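Local coordinates for protein glycosyl hydrolase BlGH5_18 (Bifidobacterium longum subsp. infantis, PDB 7LQX) that probably hydrolyses glycosidic bonds in N-glycans as a family 5, subfamily 18 glycoside hydrolase built on a (beta/alpha)8 barrel, at residues Glu50-Ile55 against Asp61-Phe66; Arg89-Ala94 against Ala101-Phe106; Leu260-Ala265 against Ala301-Leu306. All coordinates share one frame; numbering follows the deposited sequence. Where two conformers were deposited one is given.

Contact 1 of 3, residues Glu50-Ile55 against Asp61-Phe66; sequences EDMRRI and DHVRVF
M52, built as selenomethionine, and I55 press from helix 45-57 onto V63 of strand 62-65, the second half of the first beta-alpha-beta unit of the barrel. V63 CG1 takes both: SE of M52 lies 3.9 Å from it, and I55 CG2 is 4.2 Å from the same methyl. The M52 chain bends at chi2 (-70°), and this kink carries SE and CE down toward the strand, with CE 4.2 Å from V63 CG2. M52 and V63 meet at a slant, and all three residues are buried. Around them, V28 of strand 25-29 backs both I55 and V63, while A94 of helix 81-96 and M99 close in on the flank.

Farther out, H62 points away from the helix. H62 ND1 donates to D61 OD1 (2.8 Å), meeting the carboxylate from above its plane, and D61 also pairs with R23 and R25. R64 forms salt bridges to D104 of the adjacent strand 100-104 and to E276 of strand 272-277, and F66 CE1 sits over the centre of its guanidinium, 3.4 Å above the plane. On the outer side of the helix E50 gathers two arginines: R53 NH2 reaches OE2 of E50 at 2.7 Å on the syn side, while R54 NE reaches that oxygen at 2.6 Å on the anti side.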
loop_
_atom_site.group_PDB
_atom_site.type_symbol
_atom_site.label_atom_id
_atom_site.label_comp_id
_atom_site.label_asym_id
_atom_site.label_seq_id
_atom_site.Cartn_x
_atom_site.Cartn_y
_atom_site.Cartn_z
ATOM N N GLU A 50 26.250 12.134 2.352
ATOM C CA GLU A 50 26.339 13.546 2.002
ATOM C C GLU A 50 25.229 14.349 2.670
ATOM O O GLU A 50 25.482 15.440 3.196
ATOM C CB GLU A 50 26.298 13.722 0.488
ATOM C CG GLU A 50 26.463 15.164 0.055
ATOM C CD GLU A 50 27.806 15.758 0.440
ATOM O OE1 GLU A 50 28.714 15.014 0.882
ATOM O OE2 GLU A 50 27.956 16.989 0.300
ATOM N N ASP A 51 23.992 13.837 2.641
ATOM C CA ASP A 51 22.890 14.506 3.325
ATOM C C ASP A 51 23.240 14.732 4.793
ATOM O O ASP A 51 23.034 15.819 5.344
ATOM C CB ASP A 51 21.617 13.653 3.269
ATOM C CG ASP A 51 20.926 13.656 1.917
ATOM O OD1 ASP A 51 21.333 14.399 1.000
ATOM O OD2 ASP A 51 19.949 12.882 1.802
HETATM N N MSE A 52 23.754 13.696 5.446
HETATM C CA MSE A 52 24.055 13.771 6.867
HETATM C C MSE A 52 25.216 14.703 7.167
HETATM O O MSE A 52 25.215 15.397 8.185
HETATM C CB MSE A 52 24.379 12.382 7.414
HETATM C CG MSE A 52 23.221 11.434 7.395
HETATM SE SE MSE A 52 21.827 11.857 8.646
HETATM C CE MSE A 52 20.713 10.278 8.347
ATOM N N ARG A 53 26.221 14.706 6.289
ATOM C CA ARG A 53 27.329 15.638 6.450
ATOM C C ARG A 53 26.827 17.077 6.427
ATOM O O ARG A 53 27.199 17.893 7.278
ATOM C CB ARG A 53 28.366 15.402 5.352
ATOM C CG ARG A 53 29.617 16.252 5.485
ATOM C CD ARG A 53 30.541 16.084 4.282
ATOM N NE ARG A 53 30.000 16.732 3.088
ATOM C CZ ARG A 53 30.129 18.030 2.818
ATOM N NH1 ARG A 53 30.784 18.824 3.654
ATOM N NH2 ARG A 53 29.598 18.537 1.713
ATOM N N ARG A 54 25.956 17.401 5.471
ATOM C CA ARG A 54 25.457 18.769 5.363
ATOM C C ARG A 54 24.555 19.133 6.538
ATOM O O ARG A 54 24.600 20.265 7.033
ATOM C CB ARG A 54 24.748 18.936 4.022
ATOM C CG ARG A 54 25.723 18.759 2.861
ATOM C CD ARG A 54 25.161 19.176 1.518
ATOM N NE ARG A 54 26.047 18.748 0.436
ATOM C CZ ARG A 54 25.906 19.105 -0.836
ATOM N NH1 ARG A 54 26.759 18.658 -1.748
ATOM N NH2 ARG A 54 24.921 19.915 -1.196
ATOM N N ILE A 55 23.735 18.188 6.998
ATOM C CA ILE A 55 22.909 18.418 8.182
ATOM C C ILE A 55 23.788 18.676 9.398
ATOM O O ILE A 55 23.563 19.627 10.157
ATOM C CB ILE A 55 21.968 17.218 8.397
ATOM C CG1 ILE A 55 20.913 17.177 7.290
ATOM C CG2 ILE A 55 21.327 17.288 9.782
ATOM C CD1 ILE A 55 20.206 15.846 7.185
ATOM N N ASP A 61 22.494 18.121 16.144
ATOM C CA ASP A 61 22.950 17.021 16.977
ATOM C C ASP A 61 22.120 15.754 16.819
ATOM O O ASP A 61 22.481 14.727 17.400
ATOM C CB ASP A 61 23.015 17.455 18.449
ATOM C CG ASP A 61 21.677 17.909 18.985
ATOM O OD1 ASP A 61 20.765 17.066 19.083
ATOM O OD2 ASP A 61 21.536 19.105 19.296
ATOM N N HIS A 62 21.033 15.782 16.047
ATOM C CA HIS A 62 20.252 14.569 15.855
ATOM C C HIS A 62 19.406 14.666 14.599
ATOM O O HIS A 62 19.158 15.750 14.062
ATOM C CB HIS A 62 19.332 14.277 17.055
ATOM C CG HIS A 62 18.178 15.229 17.180
ATOM N ND1 HIS A 62 18.272 16.414 17.870
ATOM C CD2 HIS A 62 16.910 15.173 16.702
ATOM C CE1 HIS A 62 17.112 17.050 17.812
ATOM N NE2 HIS A 62 16.269 16.318 17.110
ATOM N N VAL A 63 18.944 13.495 14.167
ATOM C CA VAL A 63 17.954 13.346 13.117
ATOM C C VAL A 63 16.835 12.438 13.610
ATOM O O VAL A 63 17.035 11.563 14.458
ATOM C CB VAL A 63 18.567 12.765 11.823
ATOM C CG1 VAL A 63 19.556 13.739 11.199
ATOM C CG2 VAL A 63 19.234 11.418 12.083
ATOM N N ARG A 64 15.641 12.659 13.063
ATOM C CA ARG A 64 14.499 11.757 13.185
ATOM C C ARG A 64 14.295 11.102 11.826
ATOM O O ARG A 64 14.273 11.792 10.804
ATOM C CB ARG A 64 13.259 12.540 13.626
ATOM C CG ARG A 64 11.993 11.724 13.811
ATOM C CD ARG A 64 10.931 12.543 14.538
ATOM N NE ARG A 64 9.628 11.885 14.480
ATOM C CZ ARG A 64 8.516 12.431 13.992
ATOM N NH1 ARG A 64 8.504 13.672 13.524
ATOM N NH2 ARG A 64 7.401 11.722 13.984
ATOM N N VAL A 65 14.198 9.777 11.806
ATOM C CA VAL A 65 14.146 9.057 10.542
ATOM C C VAL A 65 12.939 8.139 10.483
ATOM O O VAL A 65 12.436 7.656 11.503
ATOM C CB VAL A 65 15.452 8.289 10.253
ATOM C CG1 VAL A 65 16.638 9.238 10.325
ATOM C CG2 VAL A 65 15.618 7.143 11.230
ATOM N N PHE A 66 12.502 7.883 9.253
ATOM C CA PHE A 66 11.203 7.298 8.953
ATOM C C PHE A 66 11.270 6.144 7.964
ATOM O O PHE A 66 11.152 6.354 6.751
ATOM C CB PHE A 66 10.278 8.372 8.366
ATOM C CG PHE A 66 10.138 9.594 9.221
ATOM C CD1 PHE A 66 9.127 9.668 10.153
ATOM C CD2 PHE A 66 11.010 10.657 9.101
ATOM C CE1 PHE A 66 8.980 10.781 10.951
ATOM C CE2 PHE A 66 10.869 11.786 9.898
ATOM C CZ PHE A 66 9.851 11.846 10.820
#

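Contact 2 of 3, residues Arg89-Ala94 against Ala101-Phe106; sequences RMVHIA and AYVDVF
V91 of helix 81-96 rests on A101 and V103 of strand 100-104, closing the second beta-alpha-beta unit of the barrel, which starts at strand 62-65. Helix and strand run nearly antiparallel, their axes 158° apart in direction and 9.0 Å apart at closest approach, as expected of a barrel helix lying outside the strand that follows it.

A101 begins the contact. Its CB points at the helix and fits between the two methyls of V91, CG1 and CG2, each 4.0 Å away; A94 CB, one helical turn on, is the looser neighbour at 4.4 Å from A101 CB. The small side chain probably allows the close approach of the helix here, where the alpha carbons of V91 and A101 are the nearest pair. Y102 turns away from the helix, its ring meeting that of W273 at a steep angle. V103 faces the helix again: with V91 CG1 anti to its own backbone N (chi1 169°), the other methyl, CG2, is left to meet V103 CG2 at 3.8 Å, the two side chains crossing at about a right angle. L149 of helix 132-149 and F155 of strand 155-159 also pack on V103. Beyond D104 the chain leaves the helix behind, and F106 lies against helix 132-149 with its ring edge-to-face to W69, while V105 CG1 sits 3.7 Å above the plane of the F106 ring, over its centre.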
loop_
_atom_site.group_PDB
_atom_site.type_symbol
_atom_site.label_atom_id
_atom_site.label_comp_id
_atom_site.label_asym_id
_atom_site.label_seq_id
_atom_site.Cartn_x
_atom_site.Cartn_y
_atom_site.Cartn_z
ATOM N N ARG A 89 21.491 0.917 8.986
ATOM C CA ARG A 89 22.566 1.576 8.255
ATOM C C ARG A 89 22.389 3.088 8.274
ATOM O O ARG A 89 23.362 3.834 8.431
ATOM C CB ARG A 89 22.626 1.052 6.819
ATOM C CG ARG A 89 23.665 1.750 5.954
ATOM C CD ARG A 89 25.079 1.296 6.235
ATOM N NE ARG A 89 25.996 1.789 5.209
ATOM C CZ ARG A 89 26.059 1.310 3.968
ATOM N NH1 ARG A 89 25.256 0.326 3.589
ATOM N NH2 ARG A 89 26.926 1.817 3.103
HETATM N N MSE A 90 21.158 3.561 8.114
HETATM C CA MSE A 90 20.919 4.998 8.118
HETATM C C MSE A 90 21.264 5.595 9.479
HETATM O O MSE A 90 21.863 6.671 9.554
HETATM C CB MSE A 90 19.474 5.292 7.737
HETATM C CG MSE A 90 19.182 6.772 7.642
HETATM SE SE MSE A 90 17.414 7.143 7.010
HETATM C CE MSE A 90 17.654 6.655 5.200
ATOM N N VAL A 91 20.873 4.890 10.542
ATOM C CA VAL A 91 21.259 5.282 11.894
ATOM C C VAL A 91 22.774 5.285 12.035
ATOM O O VAL A 91 23.364 6.224 12.583
ATOM C CB VAL A 91 20.597 4.345 12.922
ATOM C CG1 VAL A 91 21.206 4.563 14.290
ATOM C CG2 VAL A 91 19.098 4.547 12.919
ATOM N N HIS A 92 23.421 4.222 11.548
ATOM C CA HIS A 92 24.869 4.112 11.623
ATOM C C HIS A 92 25.544 5.298 10.953
ATOM O O HIS A 92 26.516 5.849 11.484
ATOM C CB HIS A 92 25.308 2.802 10.969
ATOM C CG HIS A 92 26.746 2.464 11.197
ATOM N ND1 HIS A 92 27.230 2.071 12.425
ATOM C CD2 HIS A 92 27.804 2.465 10.355
ATOM C CE1 HIS A 92 28.527 1.840 12.327
ATOM N NE2 HIS A 92 28.900 2.073 11.083
ATOM N N ILE A 93 25.034 5.715 9.794
ATOM C CA ILE A 93 25.636 6.826 9.066
ATOM C C ILE A 93 25.438 8.137 9.815
ATOM O O ILE A 93 26.352 8.965 9.895
ATOM C CB ILE A 93 25.074 6.882 7.632
ATOM C CG1 ILE A 93 25.536 5.661 6.836
ATOM C CG2 ILE A 93 25.495 8.168 6.950
ATOM C CD1 ILE A 93 24.822 5.487 5.497
ATOM N N ALA A 94 24.242 8.365 10.357
ATOM C CA ALA A 94 24.046 9.544 11.196
ATOM C C ALA A 94 25.099 9.608 12.296
ATOM O O ALA A 94 25.702 10.661 12.534
ATOM C CB ALA A 94 22.639 9.519 11.792
ATOM N N ALA A 101 20.320 9.512 16.473
ATOM C CA ALA A 101 19.177 9.201 15.631
ATOM C C ALA A 101 18.018 8.706 16.480
ATOM O O ALA A 101 18.207 7.900 17.395
ATOM C CB ALA A 101 19.544 8.154 14.574
ATOM N N TYR A 102 16.832 9.225 16.187
ATOM C CA TYR A 102 15.555 8.771 16.724
ATOM C C TYR A 102 14.755 8.200 15.559
ATOM O O TYR A 102 14.751 8.772 14.468
ATOM C CB TYR A 102 14.816 9.959 17.358
ATOM C CG TYR A 102 15.542 10.515 18.561
ATOM C CD1 TYR A 102 16.601 11.388 18.404
ATOM C CD2 TYR A 102 15.200 10.124 19.848
ATOM C CE1 TYR A 102 17.298 11.869 19.495
ATOM C CE2 TYR A 102 15.887 10.608 20.950
ATOM C CZ TYR A 102 16.938 11.481 20.765
ATOM O OH TYR A 102 17.641 11.963 21.852
ATOM N N VAL A 103 14.117 7.046 15.757
ATOM C CA VAL A 103 13.450 6.334 14.667
ATOM C C VAL A 103 11.964 6.215 14.980
ATOM O O VAL A 103 11.593 5.848 16.099
ATOM C CB VAL A 103 14.065 4.934 14.476
ATOM C CG1 VAL A 103 13.334 4.161 13.390
ATOM C CG2 VAL A 103 15.536 5.034 14.152
ATOM N N ASP A 104 11.112 6.510 13.997
ATOM C CA ASP A 104 9.678 6.265 14.108
ATOM C C ASP A 104 9.378 4.920 13.450
ATOM O O ASP A 104 9.780 4.696 12.301
ATOM C CB ASP A 104 8.867 7.335 13.377
ATOM C CG ASP A 104 8.668 8.598 14.184
ATOM O OD1 ASP A 104 9.649 9.140 14.729
ATOM O OD2 ASP A 104 7.511 9.071 14.245
ATOM N N VAL A 105 8.638 4.042 14.141
ATOM C CA VAL A 105 8.533 2.662 13.664
ATOM C C VAL A 105 7.519 2.516 12.531
ATOM O O VAL A 105 7.833 1.902 11.506
ATOM C CB VAL A 105 8.250 1.659 14.796
ATOM C CG1 VAL A 105 8.124 0.241 14.216
ATOM C CG2 VAL A 105 9.339 1.718 15.844
ATOM N N PHE A 106 6.284 3.023 12.708
ATOM C CA PHE A 106 5.166 2.721 11.805
ATOM C C PHE A 106 4.728 3.947 11.008
ATOM O O PHE A 106 3.957 4.773 11.504
ATOM C CB PHE A 106 3.951 2.181 12.572
ATOM C CG PHE A 106 4.204 0.893 13.297
ATOM C CD1 PHE A 106 4.281 -0.304 12.609
ATOM C CD2 PHE A 106 4.352 0.876 14.679
ATOM C CE1 PHE A 106 4.513 -1.493 13.288
ATOM C CE2 PHE A 106 4.585 -0.311 15.355
ATOM C CZ PHE A 106 4.675 -1.487 14.663
#

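Contact 3 of 3, residues Leu260-Ala265 against Ala301-Leu306; sequences LSRAFA and AQCPNL
R262 leaves helix 248-264 with CG anti to its carbonyl carbon (chi1 -71°), runs straight through chi2 and bends at chi3 (71°), which lays its guanidinium over the turn C303-L306. C303 swings SG anti to its own N, bringing the sulfur within 3.8 Å of R262 CD. The pyrrolidine of P304 and the amide of N305 then meet one and the same face of the guanidinium: P304 CG is 3.5 Å from R262 NH1, and N305 OD1 is 3.1 Å from R262 NE. That last approach is too badly angled for a hydrogen bond; the oxygen lies over the face, the amide plane tilted 30° from the guanidinium.

The real polar ties lie elsewhere. R262 NH1 makes a salt bridge to E259 and a hydrogen bond to N363, while N305 ND2 donates to the carbonyl oxygens of P268 and R270, fixing the amide's rotation. With an alanine here in place of R262, E259 would probably lose this charged mate and a gap would open beside P304, N305 and the C303 sulfur.

Within the turn, N305 N points a weak bond at C303 SG, and L306 N reaches C303 O at 3.1 Å. This is a type I beta turn, the one that ends the connection from helix 289-300 and leads into strand 306-312 of the (beta/alpha)8 barrel.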
loop_
_atom_site.group_PDB
_atom_site.type_symbol
_atom_site.label_atom_id
_atom_site.label_comp_id
_atom_site.label_asym_id
_atom_site.label_seq_id
_atom_site.Cartn_x
_atom_site.Cartn_y
_atom_site.Cartn_z
ATOM N N LEU A 260 0.505 24.011 26.889
ATOM C CA LEU A 260 -0.727 23.244 27.010
ATOM C C LEU A 260 -0.424 21.831 27.477
ATOM O O LEU A 260 -1.104 21.299 28.362
ATOM C CB LEU A 260 -1.457 23.246 25.669
ATOM C CG LEU A 260 -2.782 22.495 25.615
ATOM C CD1 LEU A 260 -3.812 23.082 26.552
ATOM C CD2 LEU A 260 -3.305 22.516 24.180
ATOM N N SER A 261 0.603 21.204 26.906
ATOM C CA SER A 261 0.916 19.836 27.292
ATOM C C SER A 261 1.309 19.749 28.759
ATOM O O SER A 261 0.971 18.774 29.434
ATOM C CB SER A 261 2.004 19.270 26.378
ATOM O OG SER A 261 3.305 19.755 26.677
ATOM N N ARG A 262 1.985 20.772 29.278
ATOM C CA ARG A 262 2.398 20.757 30.676
ATOM C C ARG A 262 1.213 20.705 31.626
ATOM O O ARG A 262 1.347 20.206 32.750
ATOM C CB ARG A 262 3.245 21.986 30.985
ATOM C CG ARG A 262 4.629 21.971 30.360
ATOM C CD ARG A 262 5.334 23.264 30.694
ATOM N NE ARG A 262 5.710 23.352 32.106
ATOM C CZ ARG A 262 5.997 24.484 32.741
ATOM N NH1 ARG A 262 5.881 25.649 32.125
ATOM N NH2 ARG A 262 6.388 24.448 34.008
ATOM N N ALA A 263 0.062 21.241 31.224
ATOM C CA ALA A 263 -1.104 21.173 32.092
ATOM C C ALA A 263 -1.430 19.736 32.467
ATOM O O ALA A 263 -1.931 19.474 33.566
ATOM C CB ALA A 263 -2.308 21.797 31.387
ATOM N N PHE A 264 -1.167 18.791 31.560
ATOM C CA PHE A 264 -1.595 17.407 31.720
ATOM C C PHE A 264 -0.494 16.471 32.193
ATOM O O PHE A 264 -0.795 15.321 32.529
ATOM C CB PHE A 264 -2.224 16.911 30.401
ATOM C CG PHE A 264 -3.300 17.825 29.910
ATOM C CD1 PHE A 264 -4.562 17.792 30.467
ATOM C CD2 PHE A 264 -3.026 18.784 28.948
ATOM C CE1 PHE A 264 -5.535 18.678 30.052
ATOM C CE2 PHE A 264 -3.987 19.667 28.543
ATOM C CZ PHE A 264 -5.239 19.620 29.091
ATOM N N ALA A 265 0.759 16.909 32.200
ATOM C CA ALA A 265 1.864 16.061 32.627
ATOM C C ALA A 265 1.860 15.960 34.145
ATOM O O ALA A 265 1.956 16.979 34.834
ATOM C CB ALA A 265 3.183 16.672 32.163
ATOM N N ALA A 301 11.426 28.579 23.365
ATOM C CA ALA A 301 12.440 28.465 24.406
ATOM C C ALA A 301 12.007 29.115 25.711
ATOM O O ALA A 301 12.702 28.955 26.722
ATOM C CB ALA A 301 13.758 29.067 23.919
ATOM N N GLN A 302 10.890 29.841 25.723
ATOM C CA GLN A 302 10.359 30.353 26.980
ATOM C C GLN A 302 9.759 29.251 27.833
ATOM O O GLN A 302 9.490 29.478 29.017
ATOM C CB GLN A 302 9.319 31.436 26.711
ATOM C CG GLN A 302 9.927 32.677 26.093
ATOM C CD GLN A 302 8.895 33.647 25.572
ATOM O OE1 GLN A 302 7.711 33.548 25.890
ATOM N NE2 GLN A 302 9.341 34.599 24.762
ATOM N N CYS A 303 9.561 28.070 27.270
ATOM C CA CYS A 303 9.032 26.952 28.032
ATOM C C CYS A 303 10.151 26.274 28.806
ATOM O O CYS A 303 11.097 25.765 28.195
ATOM C CB CYS A 303 8.401 25.937 27.098
ATOM S SG CYS A 303 7.742 24.497 27.973
ATOM N N PRO A 304 10.093 26.242 30.139
ATOM C CA PRO A 304 11.198 25.643 30.898
ATOM C C PRO A 304 11.416 24.174 30.621
ATOM O O PRO A 304 12.509 23.671 30.903
ATOM C CB PRO A 304 10.802 25.878 32.365
ATOM C CG PRO A 304 9.341 26.099 32.337
ATOM C CD PRO A 304 9.029 26.756 31.015
ATOM N N ASN A 305 10.415 23.467 30.098
ATOM C CA ASN A 305 10.506 22.035 29.853
ATOM C C ASN A 305 10.894 21.705 28.417
ATOM O O ASN A 305 10.918 20.528 28.054
ATOM C CB ASN A 305 9.178 21.354 30.180
ATOM C CG ASN A 305 8.856 21.387 31.656
ATOM O OD1 ASN A 305 8.695 22.453 32.240
ATOM N ND2 ASN A 305 8.753 20.217 32.263
ATOM N N LEU A 306 11.191 22.702 27.590
ATOM C CA LEU A 306 11.530 22.419 26.199
ATOM C C LEU A 306 12.869 21.689 26.125
ATOM O O LEU A 306 13.911 22.233 26.493
ATOM C CB LEU A 306 11.574 23.706 25.382
ATOM C CG LEU A 306 11.784 23.462 23.879
ATOM C CD1 LEU A 306 10.647 22.659 23.261
ATOM C CD2 LEU A 306 11.966 24.776 23.132
#

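In the fold
Contacts 1 and 2 are buried and wholly apolar across their segments, each laying a helix on a strand of the barrel; their centres are 9 Å apart. Strands 62-65 and 100-104 are neighbours in the parallel sheet, joined by a probable hydrogen bond from V65 N to Y102 O, and the two helices meet where M52 CE packs on M90 CG, 3.9 Å away. Contact 3 stands apart, its centre about 26 and 27 Å from theirs. Partly buried, it joins a helix to a turn rather than to a strand, and a guanidinium with proline and amide over one face replaces the apolar side chains of the other two.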